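Local structure of L-arabinose ABC transporter, periplasmic L-arabinose-binding protein (Burkholderia thailandensis, 4KZK) at residues A[156-159]-A[160-163]; A[246-249]-A[250-253]; A[272-275]-A[276-279]. The protein binds beta-D-galactose and probably serves as the periplasmic receptor that hands L-arabinose to an ABC transporter. All coordinates share one frame; numbering follows the deposited sequence.

Contact 1 (A[156-159]-A[160-163]); sequences AAEA and KRRG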
loop_
_atom_site.group_PDB
_atom_site.type_symbol
_atom_site.label_atom_id
_atom_site.label_comp_id
_atom_site.label_asym_id
_atom_site.label_seq_id
_atom_site.Cartn_x
_atom_site.Cartn_y
_atom_site.Cartn_z
ATOM N N ALA A 156 14.261 10.078 -9.341
ATOM C CA ALA A 156 15.088 11.204 -9.829
ATOM C C ALA A 156 16.575 10.876 -9.742
ATOM O O ALA A 156 17.360 11.180 -10.667
ATOM C CB ALA A 156 14.792 12.462 -9.043
ATOM N N ALA A 157 16.975 10.267 -8.632
ATOM C CA ALA A 157 18.390 9.919 -8.426
ATOM C C ALA A 157 18.901 8.896 -9.442
ATOM O O ALA A 157 20.024 8.985 -9.941
ATOM C CB ALA A 157 18.633 9.435 -7.009
ATOM N N GLU A 158 18.072 7.920 -9.776
ATOM C CA GLU A 158 18.493 6.885 -10.730
ATOM C C GLU A 158 18.498 7.463 -12.142
ATOM O O GLU A 158 19.374 7.162 -12.953
ATOM C CB GLU A 158 17.588 5.662 -10.604
ATOM C CG GLU A 158 17.866 4.520 -11.581
ATOM C CD GLU A 158 19.269 3.948 -11.514
ATOM O OE1 GLU A 158 20.010 4.206 -10.534
ATOM O OE2 GLU A 158 19.628 3.203 -12.454
ATOM N N ALA A 159 17.515 8.300 -12.444
ATOM C CA ALA A 159 17.494 8.975 -13.737
ATOM C C ALA A 159 18.772 9.798 -13.925
ATOM O O ALA A 159 19.381 9.764 -14.988
ATOM C CB ALA A 159 16.263 9.853 -13.891
ATOM N N LYS A 160 19.164 10.527 -12.887
ATOM C CA LYS A 160 20.383 11.331 -12.904
ATOM C C LYS A 160 21.608 10.455 -13.092
ATOM O O LYS A 160 22.481 10.788 -13.892
ATOM C CB LYS A 160 20.489 12.122 -11.604
ATOM C CG LYS A 160 21.788 12.879 -11.407
ATOM C CD LYS A 160 21.695 13.704 -10.136
ATOM C CE LYS A 160 20.984 15.011 -10.405
ATOM N NZ LYS A 160 21.916 15.939 -11.078
ATOM N N ARG A 161 21.681 9.336 -12.369
ATOM C CA ARG A 161 22.805 8.416 -12.539
ATOM C C ARG A 161 22.955 7.973 -14.008
ATOM O O ARG A 161 24.072 7.851 -14.518
ATOM C CB ARG A 161 22.635 7.198 -11.625
ATOM C CG ARG A 161 23.907 6.399 -11.394
ATOM C CD ARG A 161 23.622 5.089 -10.677
ATOM N NE ARG A 161 22.732 4.254 -11.481
ATOM C CZ ARG A 161 23.112 3.550 -12.544
ATOM N NH1 ARG A 161 24.387 3.540 -12.941
ATOM N NH2 ARG A 161 22.208 2.843 -13.212
ATOM N N ARG A 162 21.823 7.762 -14.686
ATOM C CA ARG A 162 21.807 7.334 -16.097
ATOM C C ARG A 162 22.060 8.455 -17.100
ATOM O O ARG A 162 22.205 8.187 -18.297
ATOM C CB ARG A 162 20.468 6.652 -16.430
ATOM C CG ARG A 162 20.260 5.373 -15.661
ATOM C CD ARG A 162 19.031 4.621 -16.108
ATOM N NE ARG A 162 18.688 3.599 -15.135
ATOM C CZ ARG A 162 17.734 2.696 -15.320
ATOM N NH1 ARG A 162 17.036 2.662 -16.455
ATOM N NH2 ARG A 162 17.496 1.820 -14.370
ATOM N N GLY A 163 22.090 9.697 -16.627
ATOM C CA GLY A 163 22.316 10.849 -17.492
ATOM C C GLY A 163 21.093 11.276 -18.280
ATOM O O GLY A 163 21.202 11.967 -19.295
#
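Lys160 N and Arg161 N bond back to Ala156 O (2.9 Å) and Ala157 O (3.0 Å), and Arg162 N follows on Glu158 O, so the two segments form the closing turns of a single alpha helix. The chain then leaves it through a Schellman motif: Gly163 adopts a positive phi of 78°, which favours glycine, and its N bonds to Lys160 O at 3.0 Å. Glu158 carries the side-chain contact. Its CG is anti to the backbone N, and a bend at chi2 (58°) sets the carboxylate out from the helix where two successive arginines meet it. Arg161 lies alongside, pointing the same way, and makes a side-on, two-pronged grip: its NE reaches Glu158 OE1 at 2.9 Å and its NH2 reaches Glu158 OE2 at 2.7 Å. Both bonds are nearly straight and on the syn sides, though tilted well out of the carboxylate plane. Arg162 approaches Glu158 OE2 from its anti side, its guanidinium turned almost perpendicular to the carboxylate (86°). Both donors go to that one oxygen: Arg162 NE is 2.9 Å and Arg162 NH2 3.2 Å from Glu158 OE2, the NH2 bond more bent. Glu158 OE2 thus receives three N-H groups, and this salt-bridge network would be expected to restrain the carboxylate; the paired positive charges would probably keep it ionised. Arg162 NH1 has a further partner in Thr257 O. Glu158, Ala159 and Arg162 rest on Ile261 of strand 260-264, while Ala159 also meets Trp164 and Phe198, packing this helix end against that strand and two loops.

Contact 2 (A[246-249]-A[250-253]); sequences AVRA and GEGR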
loop_
_atom_site.group_PDB
_atom_site.type_symbol
_atom_site.label_atom_id
_atom_site.label_comp_id
_atom_site.label_asym_id
_atom_site.label_seq_id
_atom_site.Cartn_x
_atom_site.Cartn_y
_atom_site.Cartn_z
ATOM N N ALA A 246 2.430 -1.426 -14.514
ATOM C CA ALA A 246 2.976 -0.502 -15.504
ATOM C C ALA A 246 4.271 -1.038 -16.127
ATOM O O ALA A 246 4.544 -0.846 -17.325
ATOM C CB ALA A 246 3.197 0.884 -14.895
ATOM N N VAL A 247 5.093 -1.697 -15.320
ATOM C CA VAL A 247 6.340 -2.262 -15.815
ATOM C C VAL A 247 6.018 -3.364 -16.849
ATOM O O VAL A 247 6.606 -3.409 -17.939
ATOM C CB VAL A 247 7.240 -2.777 -14.667
ATOM C CG1 VAL A 247 8.460 -3.553 -15.183
ATOM C CG2 VAL A 247 7.696 -1.609 -13.784
ATOM N N ARG A 248 5.068 -4.241 -16.527
ATOM C CA ARG A 248 4.653 -5.271 -17.473
ATOM C C ARG A 248 4.066 -4.670 -18.747
ATOM O O ARG A 248 4.339 -5.155 -19.845
ATOM C CB ARG A 248 3.614 -6.215 -16.860
ATOM C CG ARG A 248 4.154 -7.125 -15.771
ATOM C CD ARG A 248 5.150 -8.157 -16.290
ATOM N NE ARG A 248 6.529 -7.727 -16.093
ATOM C CZ ARG A 248 7.149 -7.734 -14.912
ATOM N NH1 ARG A 248 8.384 -7.283 -14.806
ATOM N NH2 ARG A 248 6.539 -8.161 -13.815
ATOM N N ALA A 249 3.238 -3.642 -18.604
ATOM C CA ALA A 249 2.656 -3.004 -19.783
ATOM C C ALA A 249 3.760 -2.424 -20.668
ATOM O O ALA A 249 3.779 -2.660 -21.888
ATOM C CB ALA A 249 1.660 -1.944 -19.368
ATOM N N GLY A 250 4.731 -1.743 -20.054
ATOM C CA GLY A 250 5.842 -1.173 -20.809
ATOM C C GLY A 250 6.595 -2.238 -21.570
ATOM O O GLY A 250 6.942 -2.064 -22.732
ATOM N N GLU A 251 6.875 -3.354 -20.913
ATOM C CA GLU A 251 7.606 -4.431 -21.560
ATOM C C GLU A 251 6.907 -4.900 -22.838
ATOM O O GLU A 251 7.561 -5.149 -23.877
ATOM C CB GLU A 251 7.811 -5.596 -20.595
ATOM C CG GLU A 251 8.787 -5.282 -19.465
ATOM C CD GLU A 251 8.721 -6.295 -18.342
ATOM O OE1 GLU A 251 7.901 -7.233 -18.430
ATOM O OE2 GLU A 251 9.491 -6.158 -17.380
ATOM N N GLY A 252 5.581 -4.999 -22.773
ATOM C CA GLY A 252 4.769 -5.392 -23.923
ATOM C C GLY A 252 4.832 -4.415 -25.089
ATOM O O GLY A 252 4.517 -4.782 -26.215
ATOM N N ARG A 253 5.230 -3.174 -24.808
ATOM C CA ARG A 253 5.367 -2.122 -25.824
ATOM C C ARG A 253 6.803 -1.713 -26.161
ATOM O O ARG A 253 7.024 -0.613 -26.685
ATOM C CB ARG A 253 4.689 -0.866 -25.321
ATOM C CG ARG A 253 3.302 -1.060 -24.780
ATOM C CD ARG A 253 2.667 0.296 -24.745
ATOM N NE ARG A 253 2.146 0.681 -26.054
ATOM C CZ ARG A 253 0.875 0.536 -26.421
ATOM N NH1 ARG A 253 0.493 0.916 -27.631
ATOM N NH2 ARG A 253 -0.019 0.027 -25.571
#
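Gly250 N, bonded to Ala246 O at 2.9 Å, and Glu251 N, bonded to Val247 O at 3.0 Å, continue helix 240-252. On its buried side Ala246 and Ala249 turn their small methyl groups to Ala220 of helix 213-226, and Ala246 also meets Leu172 and Leu174 of strand 170-175. Toward its C-terminal end the helix comes out to solvent: Gly252 N still reaches Arg248 O at 3.2 Å, Arg253 N has a weak bond to Ala249 O (3.3 Å) and a shorter one to Gly250 O, and exposed Arg253 has left the helix. On a partly exposed flank, Arg248 and Glu251 lie side by side. The Arg248 chain folds at chi2 (-67°) and again at chi3, which brings the guanidinium to the helix flank, where the extended Glu251 reaches back to it. NE of Arg248 meets Glu251 OE1 at 2.8 Å from above the carboxylate plane, whereas NH1 of Arg248 donates to Glu251 OE2 at 3.0 Å on the syn side, tilted from the plane. The two flat groups are 34° apart, so the side-on grip is twisted rather than coplanar. Val247 CG1 comes within 3.6 Å of Glu251 OE2, bringing a methyl up to the charged end. Because NH2 of Arg248 also pairs with Glu274, one guanidinium serves two carboxylates, an arrangement consistent with all three groups being charged and with the arginine held against rotation.

Contact 3 (A[272-275]-A[276-279]); sequences LNEF and AKPK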
loop_
_atom_site.group_PDB
_atom_site.type_symbol
_atom_site.label_atom_id
_atom_site.label_comp_id
_atom_site.label_asym_id
_atom_site.label_seq_id
_atom_site.Cartn_x
_atom_site.Cartn_y
_atom_site.Cartn_z
ATOM N N LEU A 272 10.276 -8.128 -4.234
ATOM C CA LEU A 272 11.324 -9.137 -4.149
ATOM C C LEU A 272 11.324 -10.047 -5.375
ATOM O O LEU A 272 12.379 -10.503 -5.817
ATOM C CB LEU A 272 11.177 -9.975 -2.885
ATOM C CG LEU A 272 11.142 -9.226 -1.549
ATOM C CD1 LEU A 272 11.305 -10.241 -0.431
ATOM C CD2 LEU A 272 12.195 -8.130 -1.492
ATOM N N ASN A 273 10.154 -10.329 -5.937
ATOM C CA ASN A 273 10.093 -11.142 -7.161
ATOM C C ASN A 273 10.785 -10.423 -8.308
ATOM O O ASN A 273 11.497 -11.042 -9.088
ATOM C CB ASN A 273 8.646 -11.432 -7.559
ATOM C CG ASN A 273 7.985 -12.479 -6.692
ATOM O OD1 ASN A 273 8.657 -13.224 -5.977
ATOM N ND2 ASN A 273 6.668 -12.564 -6.765
ATOM N N GLU A 274 10.585 -9.111 -8.425
ATOM C CA GLU A 274 11.305 -8.353 -9.464
ATOM C C GLU A 274 12.794 -8.329 -9.215
ATOM O O GLU A 274 13.567 -8.465 -10.159
ATOM C CB GLU A 274 10.824 -6.916 -9.566
ATOM C CG GLU A 274 9.353 -6.807 -9.953
ATOM C CD GLU A 274 9.054 -7.374 -11.326
ATOM O OE1 GLU A 274 9.754 -7.052 -12.289
ATOM O OE2 GLU A 274 8.112 -8.177 -11.450
ATOM N N PHE A 275 13.216 -8.178 -7.962
ATOM C CA PHE A 275 14.643 -8.098 -7.636
ATOM C C PHE A 275 15.391 -9.430 -7.863
ATOM O O PHE A 275 16.601 -9.428 -8.138
ATOM C CB PHE A 275 14.841 -7.696 -6.169
ATOM C CG PHE A 275 14.344 -6.316 -5.802
ATOM C CD1 PHE A 275 14.169 -5.309 -6.745
ATOM C CD2 PHE A 275 14.061 -6.017 -4.474
ATOM C CE1 PHE A 275 13.728 -4.042 -6.370
ATOM C CE2 PHE A 275 13.631 -4.760 -4.103
ATOM C CZ PHE A 275 13.458 -3.759 -5.048
ATOM N N ALA A 276 14.671 -10.541 -7.773
ATOM C CA ALA A 276 15.280 -11.855 -7.918
ATOM C C ALA A 276 15.411 -12.282 -9.381
ATOM O O ALA A 276 16.082 -13.270 -9.667
ATOM C CB ALA A 276 14.483 -12.874 -7.145
ATOM N N LYS A 277 14.798 -11.558 -10.318
ATOM C CA LYS A 277 14.841 -12.017 -11.715
ATOM C C LYS A 277 16.260 -11.990 -12.267
ATOM O O LYS A 277 17.014 -11.070 -11.964
ATOM C CB LYS A 277 13.899 -11.224 -12.578
ATOM C CG LYS A 277 12.482 -11.619 -12.262
ATOM C CD LYS A 277 11.467 -10.879 -13.072
ATOM C CE LYS A 277 10.083 -11.362 -12.679
ATOM N NZ LYS A 277 9.075 -10.407 -13.146
ATOM N N PRO A 278 16.639 -13.027 -13.042
ATOM C CA PRO A 278 18.002 -13.094 -13.540
ATOM C C PRO A 278 18.387 -11.902 -14.405
ATOM O O PRO A 278 19.552 -11.494 -14.376
ATOM C CB PRO A 278 18.029 -14.397 -14.350
ATOM C CG PRO A 278 16.936 -15.220 -13.788
ATOM C CD PRO A 278 15.890 -14.273 -13.298
ATOM N N LYS A 279 17.428 -11.368 -15.165
ATOM C CA LYS A 279 17.616 -10.133 -15.910
ATOM C C LYS A 279 16.813 -9.062 -15.190
ATOM O O LYS A 279 15.606 -9.219 -15.030
ATOM C CB LYS A 279 17.099 -10.259 -17.351
HETATM O O HOH W 1 17.081 -8.686 -11.006
#
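Glu274 and Lys277 pair one turn apart at the C-terminal end of helix 269-276, the crossover helix of a beta-alpha-beta unit in the alpha/beta fold of periplasmic sugar-binding proteins. Their side chains lie next to each other and point the same way, although they get there differently. Glu274 starts with CG anti to its carbonyl carbon and then kinks at chi2 (-63°), swinging the carboxylate out beside the helix. Lys277 instead runs straight from CG to its amine, reaching back along the helix and passing over the carbonyl of Asn273, with Lys277 CG 3.4 Å from Asn273 O. Its NZ then meets Glu274 OE2 at 3.0 Å, coming down from above the carboxylate plane, 41° out of it. The ammonium thus sits across one oxygen rather than in line with the flat group. That oxygen is shared with Arg248, while Glu274 OE1 accepts a hydrogen bond from Thr281 OG1, so both oxygens of the buried carboxylate have partners. Leu272 and Phe275 turn away from this polar flank and pack on helix 328-334, Leu272 against Glu328 and Arg332, Phe275 against Glu328. Along the backbone, Ala276 N bonds to Leu272 O at 3.0 Å, but Lys277 N makes only a weak bond to Glu274 O at 3.3 Å as the helix gives way to the loop. A water spans the turn, donating to Phe275 O at 3.0 Å and to Lys277 O at 2.6 Å.

How the contacts relate
The three contacts follow one another along the chain, each at the C-terminal end of a helix: 144-161 for contact 1, 240-252 for contact 2 and 269-276 for contact 3. All belong to the same lobe. Contact 1 stands apart, its centre about 20 Å from that of contact 2 and about 21 Å from that of contact 3, yet it packs on strand 260-264, which links the helices of the other two. Contacts 2 and 3, with centres about 16 Å apart, touch directly: Arg248 NH2 lies 2.8 Å from Glu274 OE2. This salt bridge ties two neighbouring helices together, away from the bound galactose.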